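PDB 4V36: lysyl-trna-dependent l-ysyl-phosphatidylgycerol synthase from Bacillus licheniformis, which probably transfers lysine from lysyl-tRNA to phosphatidylglycerol, a membrane lipid modification linked to bacterial resistance. Local coordinates for residues A[277-288]-A[319-330]. Sequence-based numbering, arbitrary orientation.
Sequences RLAAVIFNNVSY and LPVTMILVTRLI
Tyr288 lies against Thr327 in a CH-pi contact: Thr327 CG2 sits over one face of the Tyr288 ring, 3.8 Å from its centroid and 18° off the ring normal. Ile330 CG2 meets the edge of the same ring, 4.0 Å from Tyr288 CD2. With chi1 at -62°, Thr327 CG2 points opposite the backbone N and OG1 lies beside it, where it donates a 2.7 Å hydrogen bond to Met323 O. This bond helps hold the rotation that points CG2 at the ring. Met323 O also accepts the routine helix bond from Thr327 N. At the other end of the contact, Pro320 packs its ring against the first turn of helix 277-285. Its CG lies 3.9 Å from Leu278 N and over one face of the Arg277 guanidinium. Between the two ends, Val281 CG1 wedges in, 3.5 Å from Met323 CB and 3.7 Å from Ile324 CD1. The helix axes are nearly parallel, 17° apart and 8.9 Å at closest approach. Helix 319-330 also packs on strands 60-69 and 305-313. Tyr288 forms a cation-pi pair with Lys179 of the lysine amide pocket. This is largely apolar packing of two near-parallel helices beside the central sheet of an acetyltransferase-clan fold, with one end near the ligand site.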
ATOM      1  N   ARG A 277      -0.807  16.336 -21.961  1.00 18.33           N
ATOM      2  CA  ARG A 277       0.371  15.864 -21.240  1.00 26.00           C
ATOM      3  C   ARG A 277      -0.028  15.040 -20.022  1.00 35.81           C
ATOM      4  O   ARG A 277       0.372  13.885 -19.883  1.00 38.23           O
ATOM      5  CB  ARG A 277       1.242  17.039 -20.795  1.00 37.36           C
ATOM      6  CG  ARG A 277       1.924  17.797 -21.919  1.00 43.59           C
ATOM      7  CD  ARG A 277       2.679  18.995 -21.361  1.00 46.44           C
ATOM      8  NE  ARG A 277       3.664  18.603 -20.354  1.00 31.62           N
ATOM      9  CZ  ARG A 277       4.183  19.433 -19.455  1.00 35.12           C
ATOM     10  NH1 ARG A 277       3.807  20.704 -19.430  1.00 50.30           N
ATOM     11  NH2 ARG A 277       5.075  18.995 -18.577  1.00 33.20           N
ATOM     12  N   LEU A 278      -0.825  15.648 -19.150  1.00 31.37           N
ATOM     13  CA  LEU A 278      -1.244  15.016 -17.906  1.00 26.72           C
ATOM     14  C   LEU A 278      -2.088  13.773 -18.163  1.00 25.43           C
ATOM     15  O   LEU A 278      -1.943  12.762 -17.474  1.00 30.62           O
ATOM     16  CB  LEU A 278      -2.023  16.014 -17.044  1.00 21.77           C
ATOM     17  CG  LEU A 278      -2.428  15.542 -15.647  1.00 24.29           C
ATOM     18  CD1 LEU A 278      -1.203  15.127 -14.847  1.00 18.72           C
ATOM     19  CD2 LEU A 278      -3.203  16.630 -14.923  1.00 32.60           C
ATOM     20  N   ALA A 279      -2.966  13.853 -19.160  1.00 25.39           N
ATOM     21  CA  ALA A 279      -3.849  12.742 -19.497  1.00 26.32           C
ATOM     22  C   ALA A 279      -3.058  11.512 -19.931  1.00 30.54           C
ATOM     23  O   ALA A 279      -3.323  10.401 -19.473  1.00 32.16           O
ATOM     24  CB  ALA A 279      -4.825  13.156 -20.589  1.00 22.66           C
ATOM     25  N   ALA A 280      -2.082  11.719 -20.809  1.00 33.21           N
ATOM     26  CA  ALA A 280      -1.264  10.625 -21.322  1.00 32.83           C
ATOM     27  C   ALA A 280      -0.451   9.965 -20.211  1.00 38.09           C
ATOM     28  O   ALA A 280      -0.258   8.749 -20.207  1.00 30.97           O
ATOM     29  CB  ALA A 280      -0.344  11.127 -22.423  1.00 25.67           C
ATOM     30  N   VAL A 281       0.018  10.776 -19.270  1.00 41.80           N
ATOM     31  CA  VAL A 281       0.825  10.279 -18.162  1.00 35.59           C
ATOM     32  C   VAL A 281       0.002   9.407 -17.215  1.00 38.22           C
ATOM     33  O   VAL A 281       0.463   8.359 -16.763  1.00 40.52           O
ATOM     34  CB  VAL A 281       1.454  11.441 -17.370  1.00 38.57           C
ATOM     35  CG1 VAL A 281       2.094  10.932 -16.095  1.00 44.76           C
ATOM     36  CG2 VAL A 281       2.477  12.168 -18.224  1.00 39.78           C
ATOM     37  N   ILE A 282      -1.222   9.839 -16.930  1.00 39.15           N
ATOM     38  CA  ILE A 282      -2.084   9.122 -15.996  1.00 37.87           C
ATOM     39  C   ILE A 282      -2.506   7.756 -16.528  1.00 35.46           C
ATOM     40  O   ILE A 282      -2.418   6.757 -15.817  1.00 40.90           O
ATOM     41  CB  ILE A 282      -3.339   9.940 -15.657  1.00 45.20           C
ATOM     42  CG1 ILE A 282      -2.956  11.142 -14.797  1.00 49.11           C
ATOM     43  CG2 ILE A 282      -4.361   9.082 -14.929  1.00 45.66           C
ATOM     44  CD1 ILE A 282      -4.131  11.826 -14.168  1.00 55.07           C
ATOM     45  N   PHE A 283      -2.957   7.711 -17.778  1.00 34.13           N
ATOM     46  CA  PHE A 283      -3.364   6.447 -18.385  1.00 38.89           C
ATOM     47  C   PHE A 283      -2.172   5.504 -18.536  1.00 40.62           C
ATOM     48  O   PHE A 283      -2.331   4.283 -18.533  1.00 41.31           O
ATOM     49  CB  PHE A 283      -4.034   6.687 -19.739  1.00 34.39           C
ATOM     50  CG  PHE A 283      -5.438   7.216 -19.631  1.00 38.12           C
ATOM     51  CD1 PHE A 283      -6.482   6.376 -19.277  1.00 27.05           C
ATOM     52  CD2 PHE A 283      -5.715   8.548 -19.885  1.00 34.06           C
ATOM     53  CE1 PHE A 283      -7.775   6.857 -19.174  1.00 24.97           C
ATOM     54  CE2 PHE A 283      -7.004   9.036 -19.786  1.00 31.35           C
ATOM     55  CZ  PHE A 283      -8.036   8.190 -19.431  1.00 24.75           C
ATOM     56  N   ASN A 284      -0.981   6.078 -18.669  1.00 38.75           N
ATOM     57  CA  ASN A 284       0.250   5.298 -18.645  1.00 44.42           C
ATOM     58  C   ASN A 284       0.490   4.722 -17.258  1.00 47.51           C
ATOM     59  O   ASN A 284       1.022   3.622 -17.104  1.00 44.40           O
ATOM     60  CB  ASN A 284       1.444   6.160 -19.064  1.00 35.83           C
ATOM     61  CG  ASN A 284       2.769   5.427 -18.940  1.00 33.83           C
ATOM     62  OD1 ASN A 284       3.398   5.432 -17.883  1.00 38.94           O
ATOM     63  ND2 ASN A 284       3.199   4.794 -20.026  1.00 28.66           N
ATOM     64  N   ASN A 285       0.079   5.483 -16.250  1.00 54.27           N
ATOM     65  CA  ASN A 285       0.358   5.161 -14.858  1.00 52.19           C
ATOM     66  C   ASN A 285      -0.525   4.049 -14.291  1.00 58.82           C
ATOM     67  O   ASN A 285      -0.111   3.335 -13.376  1.00 55.88           O
ATOM     68  CB  ASN A 285       0.215   6.427 -14.008  1.00 51.12           C
ATOM     69  CG  ASN A 285       0.252   6.142 -12.524  1.00 58.35           C
ATOM     70  OD1 ASN A 285      -0.780   5.890 -11.906  1.00 63.48           O
ATOM     71  ND2 ASN A 285       1.446   6.180 -11.942  1.00 56.64           N
ATOM     72  N   VAL A 286      -1.731   3.900 -14.833  1.00 65.31           N
ATOM     73  CA  VAL A 286      -2.695   2.926 -14.318  1.00 73.29           C
ATOM     74  C   VAL A 286      -2.129   1.505 -14.324  1.00 72.98           C
ATOM     75  O   VAL A 286      -2.478   0.687 -15.176  1.00 70.92           O
ATOM     76  CB  VAL A 286      -4.010   2.946 -15.125  1.00 79.52           C
ATOM     77  CG1 VAL A 286      -5.100   2.180 -14.384  1.00 84.41           C
ATOM     78  CG2 VAL A 286      -4.457   4.375 -15.375  1.00 76.35           C
ATOM     79  N   SER A 287      -1.253   1.234 -13.358  1.00 75.11           N
ATOM     80  CA  SER A 287      -0.577  -0.052 -13.224  1.00 67.35           C
ATOM     81  C   SER A 287       0.296  -0.068 -11.975  1.00 62.13           C
ATOM     82  O   SER A 287       0.426  -1.091 -11.304  1.00 67.36           O
ATOM     83  CB  SER A 287       0.286  -0.352 -14.453  1.00 63.49           C
ATOM     84  OG  SER A 287       1.114  -1.482 -14.233  1.00 54.83           O
ATOM     85  N   TYR A 288       0.887   1.083 -11.671  1.00 51.67           N
ATOM     86  CA  TYR A 288       1.885   1.189 -10.614  1.00 43.09           C
ATOM     87  C   TYR A 288       1.296   1.658  -9.287  1.00 54.52           C
ATOM     88  O   TYR A 288       1.952   1.577  -8.250  1.00 61.91           O
ATOM     89  CB  TYR A 288       3.003   2.148 -11.043  1.00 44.82           C
ATOM     90  CG  TYR A 288       3.846   1.649 -12.197  1.00 48.79           C
ATOM     91  CD1 TYR A 288       3.365   1.678 -13.501  1.00 54.83           C
ATOM     92  CD2 TYR A 288       5.130   1.161 -11.984  1.00 41.66           C
ATOM     93  CE1 TYR A 288       4.132   1.226 -14.557  1.00 48.26           C
ATOM     94  CE2 TYR A 288       5.906   0.708 -13.035  1.00 36.46           C
ATOM     95  CZ  TYR A 288       5.401   0.743 -14.317  1.00 47.87           C
ATOM     96  OH  TYR A 288       6.170   0.292 -15.365  1.00 62.10           O
ATOM     97  N   LEU A 319       3.399  18.999 -13.007  1.00 23.62           N
ATOM     98  CA  LEU A 319       2.653  17.844 -12.514  1.00 24.91           C
ATOM     99  C   LEU A 319       2.779  16.587 -13.394  1.00 22.34           C
ATOM    100  O   LEU A 319       2.917  15.486 -12.860  1.00 25.84           O
ATOM    101  CB  LEU A 319       1.175  18.214 -12.338  1.00 15.73           C
ATOM    102  CG  LEU A 319       0.246  17.147 -11.760  1.00 24.05           C
ATOM    103  CD1 LEU A 319       0.749  16.682 -10.405  1.00 15.18           C
ATOM    104  CD2 LEU A 319      -1.175  17.686 -11.653  1.00 22.99           C
ATOM    105  N   PRO A 320       2.724  16.732 -14.737  1.00 20.42           N
ATOM    106  CA  PRO A 320       2.917  15.521 -15.548  1.00 15.15           C
ATOM    107  C   PRO A 320       4.285  14.867 -15.353  1.00 23.07           C
ATOM    108  O   PRO A 320       4.376  13.640 -15.306  1.00 17.30           O
ATOM    109  CB  PRO A 320       2.770  16.034 -16.983  1.00 21.94           C
ATOM    110  CG  PRO A 320       1.912  17.235 -16.862  1.00 18.26           C
ATOM    111  CD  PRO A 320       2.316  17.878 -15.572  1.00 18.75           C
ATOM    112  N   VAL A 321       5.332  15.678 -15.243  1.00 19.78           N
ATOM    113  CA  VAL A 321       6.676  15.160 -15.013  1.00 21.27           C
ATOM    114  C   VAL A 321       6.761  14.480 -13.650  1.00 23.46           C
ATOM    115  O   VAL A 321       7.336  13.399 -13.518  1.00 18.93           O
ATOM    116  CB  VAL A 321       7.737  16.273 -15.093  1.00 29.36           C
ATOM    117  CG1 VAL A 321       9.124  15.707 -14.822  1.00 26.85           C
ATOM    118  CG2 VAL A 321       7.688  16.956 -16.452  1.00 23.77           C
ATOM    119  N   THR A 322       6.175  15.125 -12.645  1.00 19.98           N
ATOM    120  CA  THR A 322       6.162  14.611 -11.280  1.00 14.15           C
ATOM    121  C   THR A 322       5.585  13.199 -11.206  1.00 17.77           C
ATOM    122  O   THR A 322       6.136  12.327 -10.532  1.00 21.71           O
ATOM    123  CB  THR A 322       5.354  15.536 -10.350  1.00 16.49           C
ATOM    124  OG1 THR A 322       5.948  16.840 -10.341  1.00 21.03           O
ATOM    125  CG2 THR A 322       5.324  14.985  -8.931  1.00 24.12           C
ATOM    126  N   MET A 323       4.479  12.979 -11.910  1.00 13.44           N
ATOM    127  CA  MET A 323       3.832  11.673 -11.939  1.00 22.95           C
ATOM    128  C   MET A 323       4.726  10.615 -12.578  1.00 22.06           C
ATOM    129  O   MET A 323       4.755   9.468 -12.134  1.00 27.02           O
ATOM    130  CB  MET A 323       2.502  11.754 -12.689  1.00 21.55           C
ATOM    131  CG  MET A 323       1.415  12.513 -11.953  1.00 30.98           C
ATOM    132  SD  MET A 323       0.901  11.671 -10.446  1.00 43.44           S
ATOM    133  CE  MET A 323       0.342  10.100 -11.104  1.00 55.11           C
ATOM    134  N   ILE A 324       5.453  11.006 -13.619  1.00 19.87           N
ATOM    135  CA  ILE A 324       6.367  10.098 -14.306  1.00 16.68           C
ATOM    136  C   ILE A 324       7.523   9.683 -13.398  1.00 18.57           C
ATOM    137  O   ILE A 324       7.885   8.506 -13.337  1.00 25.89           O
ATOM    138  CB  ILE A 324       6.927  10.736 -15.595  1.00 28.92           C
ATOM    139  CG1 ILE A 324       5.832  10.821 -16.658  1.00 41.62           C
ATOM    140  CG2 ILE A 324       8.099   9.932 -16.132  1.00 24.06           C
ATOM    141  CD1 ILE A 324       5.302   9.469 -17.089  1.00 41.40           C
ATOM    142  N   LEU A 325       8.092  10.653 -12.689  1.00 16.41           N
ATOM    143  CA  LEU A 325       9.200  10.390 -11.775  1.00 18.49           C
ATOM    144  C   LEU A 325       8.797   9.409 -10.678  1.00 22.64           C
ATOM    145  O   LEU A 325       9.558   8.507 -10.329  1.00 24.13           O
ATOM    146  CB  LEU A 325       9.702  11.694 -11.153  1.00 13.83           C
ATOM    147  CG  LEU A 325      10.211  12.764 -12.119  1.00 16.13           C
ATOM    148  CD1 LEU A 325      10.574  14.036 -11.369  1.00 22.09           C
ATOM    149  CD2 LEU A 325      11.402  12.253 -12.917  1.00 25.52           C
ATOM    150  N   VAL A 326       7.593   9.592 -10.143  1.00 22.55           N
ATOM    151  CA  VAL A 326       7.073   8.716  -9.101  1.00 23.75           C
ATOM    152  C   VAL A 326       6.773   7.329  -9.662  1.00 21.97           C
ATOM    153  O   VAL A 326       7.064   6.316  -9.027  1.00 21.94           O
ATOM    154  CB  VAL A 326       5.798   9.303  -8.457  1.00 12.15           C
ATOM    155  CG1 VAL A 326       5.190   8.318  -7.469  1.00 13.66           C
ATOM    156  CG2 VAL A 326       6.115  10.621  -7.769  1.00 12.68           C
ATOM    157  N   THR A 327       6.200   7.292 -10.861  1.00 16.26           N
ATOM    158  CA  THR A 327       5.894   6.031 -11.528  1.00 24.55           C
ATOM    159  C   THR A 327       7.159   5.206 -11.753  1.00 19.79           C
ATOM    160  O   THR A 327       7.179   4.003 -11.493  1.00 19.76           O
ATOM    161  CB  THR A 327       5.192   6.264 -12.880  1.00 29.34           C
ATOM    162  OG1 THR A 327       3.948   6.941 -12.663  1.00 26.81           O
ATOM    163  CG2 THR A 327       4.924   4.943 -13.580  1.00 29.19           C
ATOM    164  N   ARG A 328       8.216   5.860 -12.223  1.00 13.23           N
ATOM    165  CA  ARG A 328       9.488   5.180 -12.446  1.00 20.75           C
ATOM    166  C   ARG A 328      10.132   4.771 -11.126  1.00 17.63           C
ATOM    167  O   ARG A 328      10.829   3.760 -11.056  1.00 19.02           O
ATOM    168  CB  ARG A 328      10.444   6.067 -13.247  1.00 15.00           C
ATOM    169  CG  ARG A 328      10.089   6.175 -14.718  1.00 29.46           C
ATOM    170  CD  ARG A 328      11.043   7.097 -15.464  1.00 29.53           C
ATOM    171  NE  ARG A 328      12.422   6.617 -15.443  1.00 25.53           N
ATOM    172  CZ  ARG A 328      12.941   5.791 -16.346  1.00 33.48           C
ATOM    173  NH1 ARG A 328      12.194   5.343 -17.345  1.00 34.37           N
ATOM    174  NH2 ARG A 328      14.208   5.410 -16.248  1.00 31.97           N
ATOM    175  N   LEU A 329       9.895   5.564 -10.084  1.00 18.64           N
ATOM    176  CA  LEU A 329      10.400   5.250  -8.753  1.00 16.58           C
ATOM    177  C   LEU A 329       9.767   3.963  -8.234  1.00 18.74           C
ATOM    178  O   LEU A 329      10.434   3.129  -7.620  1.00 20.59           O
ATOM    179  CB  LEU A 329      10.127   6.404  -7.787  1.00 21.47           C
ATOM    180  CG  LEU A 329      10.501   6.169  -6.323  1.00 20.74           C
ATOM    181  CD1 LEU A 329      11.986   5.871  -6.187  1.00 18.19           C
ATOM    182  CD2 LEU A 329      10.107   7.370  -5.476  1.00 14.76           C
ATOM    183  N   ILE A 330       8.473   3.807  -8.490  1.00 18.45           N
ATOM    184  CA  ILE A 330       7.764   2.582  -8.147  1.00 17.18           C
ATOM    185  C   ILE A 330       8.310   1.425  -8.985  1.00 17.74           C
ATOM    186  O   ILE A 330       8.335   0.278  -8.541  1.00 20.71           O
ATOM    187  CB  ILE A 330       6.244   2.740  -8.361  1.00 19.93           C
ATOM    188  CG1 ILE A 330       5.706   3.874  -7.484  1.00 18.44           C
ATOM    189  CG2 ILE A 330       5.508   1.447  -8.051  1.00 20.54           C
ATOM    190  CD1 ILE A 330       4.242   4.186  -7.710  1.00 15.03           C
TER